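Local coordinates for protein endoglucanase (Ruminococcus champanellensis, PDB 6WQV) that hydrolyses plant cell-wall polysaccharides such as cellulose as a broad-specificity family 5 endoglucanase, probably cutting internal beta-linked backbone bonds, at residues N72-P77 / N105-N110; E272-F277 / K312-R317. All coordinates share one frame; numbering follows the deposited sequence.

Interactions 1 and 2 both lie in the wall of one eight-stranded TIM barrel, where helices pack on the outside of the strands. Their centres are 24 Å apart and their nearest atoms about 7 Å, without touching. Interaction 1 sets helix 94-108 against strand 73-76, whereas interaction 2 joins helix 263-278 to the turn that ends helix 297-313 and leads into strand 318-322. Strand 26-29 separates strands 318-322 and 73-76 in the barrel, and I23, just before it, touches both T73 and R317. Neither contact lines the glycan site: the side chains of V76 and I273 are each about 12 Å from a bound glucose.

Interaction 1 (N72-P77 / N105-N110); sequences NTVRVP and NYVIDN
V74, through its branch carbon and methyls, meets the two methyls of V107, with no ring or amide between them, so the contact has no face or edge and rests on how the two valines interlock. V107 CG2 lies 3.7 Å from V74 CB, while V107 CG1 is 3.8 Å from the same V74 CB, so that both methyls of V107 face the V74 branch carbon side by side. The side chains cross obliquely. With V107 CG1 anti to the backbone N (chi1 -180°), CG2 is left beside that nitrogen, where it also meets V74 CG1 at 3.8 Å. Two residues along the strand, V76 CG2 makes a looser approach of 4.4 Å to V107 CG2. All three valines are buried, and the contact is wholly apolar. At the start of the strand, T73 OG1 donates to N72 OD1 over 2.9 Å, from a position 45° out of the carbonyl plane, and N72 OD1 also accepts from T24 N. R75, between V74 and V76, leaves the strand on the side away from the helix; its guanidinium forms a salt bridge with E160 and a hydrogen bond with Q288 of the glycan pocket. This is the strand-to-helix packing of the beta-alpha-beta unit formed by strand 73-76, helix 94-108 and strand 113-117; V76 and V107 both touch C114 on the last strand, and I63 of helix 60-68 adjoins V107.

Interaction 2 (E272-F277 / K312-R317); sequences EIYNSF and KSYNIR
A Schellman motif ends helix 297-313, and two residues of its turn, Y314 and I316, pack against Y274 and I273 of helix 263-278. N315 is the C-prime residue, with a positive phi of 58°, and N315 N returns to K312 O at 2.9 Å. The two tyrosine rings are inclined at 28° and offset, with little overlap, the Y274 and Y314 centroids lying 5.1 Å apart. Y314 CD1 sits over one face of the Y274 ring, 3.6 Å from Y274 CD2. On the same side of that ring, Y314 O lies 3.5 Å from Y274 CD1, the ring carbon across from CD2. The Y274 ring is carried toward the turn because its CG stands anti to the backbone N (chi1 174°), and the Y314 hydroxyl is held by Q267 of the same helix 263-278. I316 inserts its CD1 beside the helix backbone, 3.9 Å from I273 CG2 and equally far from Y274 N. Were Y274 cut back to alanine, Y314 CD1 would probably lose the ring face it rests on, and a gap would be likely to open between helix and turn. The turn is tied further by R317 NH2, which donates to N315 OD1 over 2.9 Å. Beneath the partly exposed tyrosine pair, I273 and I316 both touch I286 of strand 284-289, the strand between the two helices in sequence; the contact thus joins helix 263-278 to the C-terminal turn of helix 297-313 on the outside of the barrel.

Interaction 1 (N72-P77 / N105-N110)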
# COMPACT_ATOMS: atom_id res chain seq x y z
N ASN A 72 -10.53 -0.93 -10.41
CA ASN A 72 -9.76 -1.71 -11.37
C ASN A 72 -8.37 -2.10 -10.88
O ASN A 72 -7.58 -2.66 -11.65
CB ASN A 72 -9.72 -1.04 -12.75
CG ASN A 72 -8.63 -0.02 -12.89
OD1 ASN A 72 -8.05 0.46 -11.91
ND2 ASN A 72 -8.34 0.36 -14.13
N THR A 73 -8.07 -1.86 -9.60
CA THR A 73 -6.75 -2.08 -9.01
C THR A 73 -6.96 -2.59 -7.59
O THR A 73 -7.81 -2.07 -6.86
CB THR A 73 -5.98 -0.75 -8.98
OG1 THR A 73 -5.74 -0.29 -10.31
CG2 THR A 73 -4.65 -0.88 -8.27
N VAL A 74 -6.18 -3.60 -7.22
CA VAL A 74 -6.19 -4.13 -5.86
C VAL A 74 -4.76 -4.10 -5.33
O VAL A 74 -3.84 -4.65 -5.95
CB VAL A 74 -6.77 -5.54 -5.77
CG1 VAL A 74 -6.61 -6.11 -4.36
CG2 VAL A 74 -8.23 -5.53 -6.19
N ARG A 75 -4.57 -3.44 -4.19
CA ARG A 75 -3.32 -3.52 -3.45
C ARG A 75 -3.45 -4.68 -2.47
O ARG A 75 -4.43 -4.77 -1.72
CB ARG A 75 -3.04 -2.22 -2.71
CG ARG A 75 -1.74 -2.23 -1.88
CD ARG A 75 -1.34 -0.81 -1.64
NE ARG A 75 -0.15 -0.52 -0.83
CZ ARG A 75 -0.16 -0.34 0.49
NH1 ARG A 75 -1.27 -0.49 1.19
NH2 ARG A 75 0.97 -0.00 1.10
N VAL A 76 -2.48 -5.59 -2.53
CA VAL A 76 -2.43 -6.79 -1.69
C VAL A 76 -1.31 -6.60 -0.67
O VAL A 76 -0.15 -6.98 -0.95
CB VAL A 76 -2.24 -8.06 -2.53
CG1 VAL A 76 -2.19 -9.29 -1.65
CG2 VAL A 76 -3.37 -8.19 -3.54
N PRO A 77 -1.59 -6.01 0.48
CA PRO A 77 -0.54 -5.88 1.51
C PRO A 77 -0.21 -7.25 2.08
O PRO A 77 -1.11 -8.03 2.42
CB PRO A 77 -1.18 -4.97 2.56
CG PRO A 77 -2.65 -5.21 2.43
CD PRO A 77 -2.89 -5.49 0.96
N ASN A 105 -3.36 -13.85 -8.07
CA ASN A 105 -4.01 -14.30 -9.29
C ASN A 105 -5.50 -13.96 -9.32
O ASN A 105 -6.05 -13.74 -10.40
CB ASN A 105 -3.79 -15.80 -9.51
CG ASN A 105 -2.41 -16.11 -10.03
OD1 ASN A 105 -1.69 -15.23 -10.51
ND2 ASN A 105 -2.01 -17.37 -9.93
N TYR A 106 -6.17 -13.93 -8.16
CA TYR A 106 -7.57 -13.48 -8.16
C TYR A 106 -7.69 -12.11 -8.82
O TYR A 106 -8.67 -11.81 -9.51
CB TYR A 106 -8.14 -13.36 -6.74
CG TYR A 106 -8.25 -14.61 -5.89
CD1 TYR A 106 -8.38 -15.87 -6.44
CD2 TYR A 106 -8.26 -14.49 -4.51
CE1 TYR A 106 -8.48 -17.00 -5.62
CE2 TYR A 106 -8.37 -15.59 -3.69
CZ TYR A 106 -8.47 -16.85 -4.25
OH TYR A 106 -8.58 -17.96 -3.43
N VAL A 107 -6.70 -11.24 -8.57
CA VAL A 107 -6.67 -9.89 -9.11
C VAL A 107 -6.21 -9.88 -10.56
O VAL A 107 -6.88 -9.34 -11.45
CB VAL A 107 -5.75 -9.01 -8.23
CG1 VAL A 107 -5.71 -7.58 -8.74
CG2 VAL A 107 -6.18 -9.06 -6.76
N ILE A 108 -5.05 -10.50 -10.82
CA ILE A 108 -4.47 -10.47 -12.16
C ILE A 108 -5.41 -11.12 -13.16
O ILE A 108 -5.57 -10.63 -14.28
CB ILE A 108 -3.07 -11.13 -12.14
CG1 ILE A 108 -2.11 -10.24 -11.35
CG2 ILE A 108 -2.58 -11.40 -13.56
CD1 ILE A 108 -1.76 -8.92 -12.05
N ASP A 109 -6.02 -12.25 -12.78
CA ASP A 109 -6.89 -12.97 -13.70
C ASP A 109 -8.22 -12.27 -13.92
O ASP A 109 -9.00 -12.70 -14.79
CB ASP A 109 -7.16 -14.37 -13.18
CG ASP A 109 -5.92 -15.22 -13.14
OD1 ASP A 109 -4.94 -14.90 -13.86
OD2 ASP A 109 -5.91 -16.22 -12.39
N ASN A 110 -8.51 -11.23 -13.16
CA ASN A 110 -9.64 -10.35 -13.40
C ASN A 110 -9.27 -9.15 -14.27
O ASN A 110 -10.06 -8.21 -14.37
CB ASN A 110 -10.21 -9.86 -12.07
CG ASN A 110 -11.43 -10.63 -11.64
OD1 ASN A 110 -12.32 -10.90 -12.45
ND2 ASN A 110 -11.48 -11.01 -10.38

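Interaction 2 (E272-F277 / K312-R317)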
# COMPACT_ATOMS: atom_id res chain seq x y z
N GLU A 272 -0.42 19.51 -1.76
CA GLU A 272 0.95 19.34 -1.29
C GLU A 272 1.57 18.06 -1.85
O GLU A 272 2.77 18.04 -2.18
CB GLU A 272 0.99 19.30 0.24
CG GLU A 272 0.80 20.65 0.89
CD GLU A 272 1.92 21.62 0.56
OE1 GLU A 272 3.05 21.40 1.04
OE2 GLU A 272 1.66 22.58 -0.19
N ILE A 273 0.79 16.99 -1.95
CA ILE A 273 1.28 15.77 -2.58
C ILE A 273 1.62 16.03 -4.04
O ILE A 273 2.68 15.62 -4.54
CB ILE A 273 0.26 14.63 -2.43
CG1 ILE A 273 0.01 14.35 -0.94
CG2 ILE A 273 0.73 13.38 -3.15
CD1 ILE A 273 -1.16 13.42 -0.64
N TYR A 274 0.73 16.72 -4.75
CA TYR A 274 0.99 17.06 -6.14
C TYR A 274 2.26 17.90 -6.27
O TYR A 274 3.13 17.62 -7.10
CB TYR A 274 -0.21 17.83 -6.70
CG TYR A 274 0.00 18.37 -8.08
CD1 TYR A 274 0.11 17.52 -9.17
CD2 TYR A 274 0.09 19.73 -8.31
CE1 TYR A 274 0.30 18.01 -10.45
CE2 TYR A 274 0.27 20.24 -9.58
CZ TYR A 274 0.38 19.37 -10.64
OH TYR A 274 0.57 19.88 -11.90
N ASN A 275 2.37 18.95 -5.45
CA ASN A 275 3.50 19.86 -5.57
C ASN A 275 4.81 19.18 -5.22
O ASN A 275 5.85 19.51 -5.79
CB ASN A 275 3.31 21.07 -4.67
CG ASN A 275 2.30 22.05 -5.20
OD1 ASN A 275 1.98 22.05 -6.39
ND2 ASN A 275 1.79 22.91 -4.32
N SER A 276 4.79 18.24 -4.27
CA SER A 276 6.01 17.58 -3.81
C SER A 276 6.54 16.58 -4.85
O SER A 276 7.76 16.40 -4.95
CB SER A 276 5.74 16.85 -2.49
OG SER A 276 5.43 17.76 -1.45
N PHE A 277 5.64 15.95 -5.61
CA PHE A 277 6.01 14.84 -6.48
C PHE A 277 5.54 15.04 -7.92
O PHE A 277 6.36 15.30 -8.81
CB PHE A 277 5.50 13.53 -5.88
CG PHE A 277 6.11 13.22 -4.55
CD1 PHE A 277 7.45 12.88 -4.45
CD2 PHE A 277 5.36 13.30 -3.38
CE1 PHE A 277 8.02 12.61 -3.23
CE2 PHE A 277 5.93 13.03 -2.16
CZ PHE A 277 7.27 12.68 -2.08
N LYS A 312 -8.30 13.53 -8.34
CA LYS A 312 -8.31 13.42 -9.79
C LYS A 312 -7.90 14.72 -10.46
O LYS A 312 -7.25 14.71 -11.51
CB LYS A 312 -9.68 12.96 -10.29
CG LYS A 312 -9.76 12.68 -11.77
CD LYS A 312 -11.14 12.19 -12.19
CE LYS A 312 -11.21 12.00 -13.68
NZ LYS A 312 -12.61 11.72 -14.12
N SER A 313 -8.24 15.87 -9.85
CA SER A 313 -7.88 17.15 -10.44
C SER A 313 -6.38 17.39 -10.42
O SER A 313 -5.88 18.21 -11.19
CB SER A 313 -8.63 18.30 -9.74
OG SER A 313 -8.02 18.69 -8.52
N TYR A 314 -5.65 16.68 -9.55
CA TYR A 314 -4.19 16.70 -9.52
C TYR A 314 -3.59 15.46 -10.17
O TYR A 314 -2.39 15.21 -10.04
CB TYR A 314 -3.66 16.86 -8.09
CG TYR A 314 -3.97 18.22 -7.49
CD1 TYR A 314 -3.46 19.38 -8.07
CD2 TYR A 314 -4.77 18.34 -6.37
CE1 TYR A 314 -3.76 20.63 -7.54
CE2 TYR A 314 -5.07 19.59 -5.83
CZ TYR A 314 -4.56 20.73 -6.42
OH TYR A 314 -4.83 21.98 -5.91
N ASN A 315 -4.41 14.65 -10.85
CA ASN A 315 -3.97 13.42 -11.51
C ASN A 315 -3.31 12.45 -10.53
O ASN A 315 -2.30 11.82 -10.84
CB ASN A 315 -3.06 13.71 -12.71
CG ASN A 315 -3.02 12.55 -13.71
OD1 ASN A 315 -3.98 11.78 -13.83
ND2 ASN A 315 -1.91 12.42 -14.43
N ILE A 316 -3.92 12.28 -9.35
CA ILE A 316 -3.42 11.38 -8.32
C ILE A 316 -4.45 10.27 -8.11
O ILE A 316 -5.57 10.54 -7.68
CB ILE A 316 -3.15 12.09 -6.99
CG1 ILE A 316 -2.10 13.18 -7.18
CG2 ILE A 316 -2.67 11.08 -5.96
CD1 ILE A 316 -1.92 14.06 -5.97
N ARG A 317 -4.05 9.03 -8.41
CA ARG A 317 -4.92 7.88 -8.16
C ARG A 317 -4.96 7.57 -6.68
O ARG A 317 -4.00 7.80 -5.94
CB ARG A 317 -4.38 6.65 -8.88
CG ARG A 317 -4.24 6.74 -10.38
CD ARG A 317 -5.57 6.87 -11.07
NE ARG A 317 -5.95 8.27 -11.17
CZ ARG A 317 -5.48 9.11 -12.09
NH1 ARG A 317 -4.62 8.69 -13.01
NH2 ARG A 317 -5.87 10.37 -12.09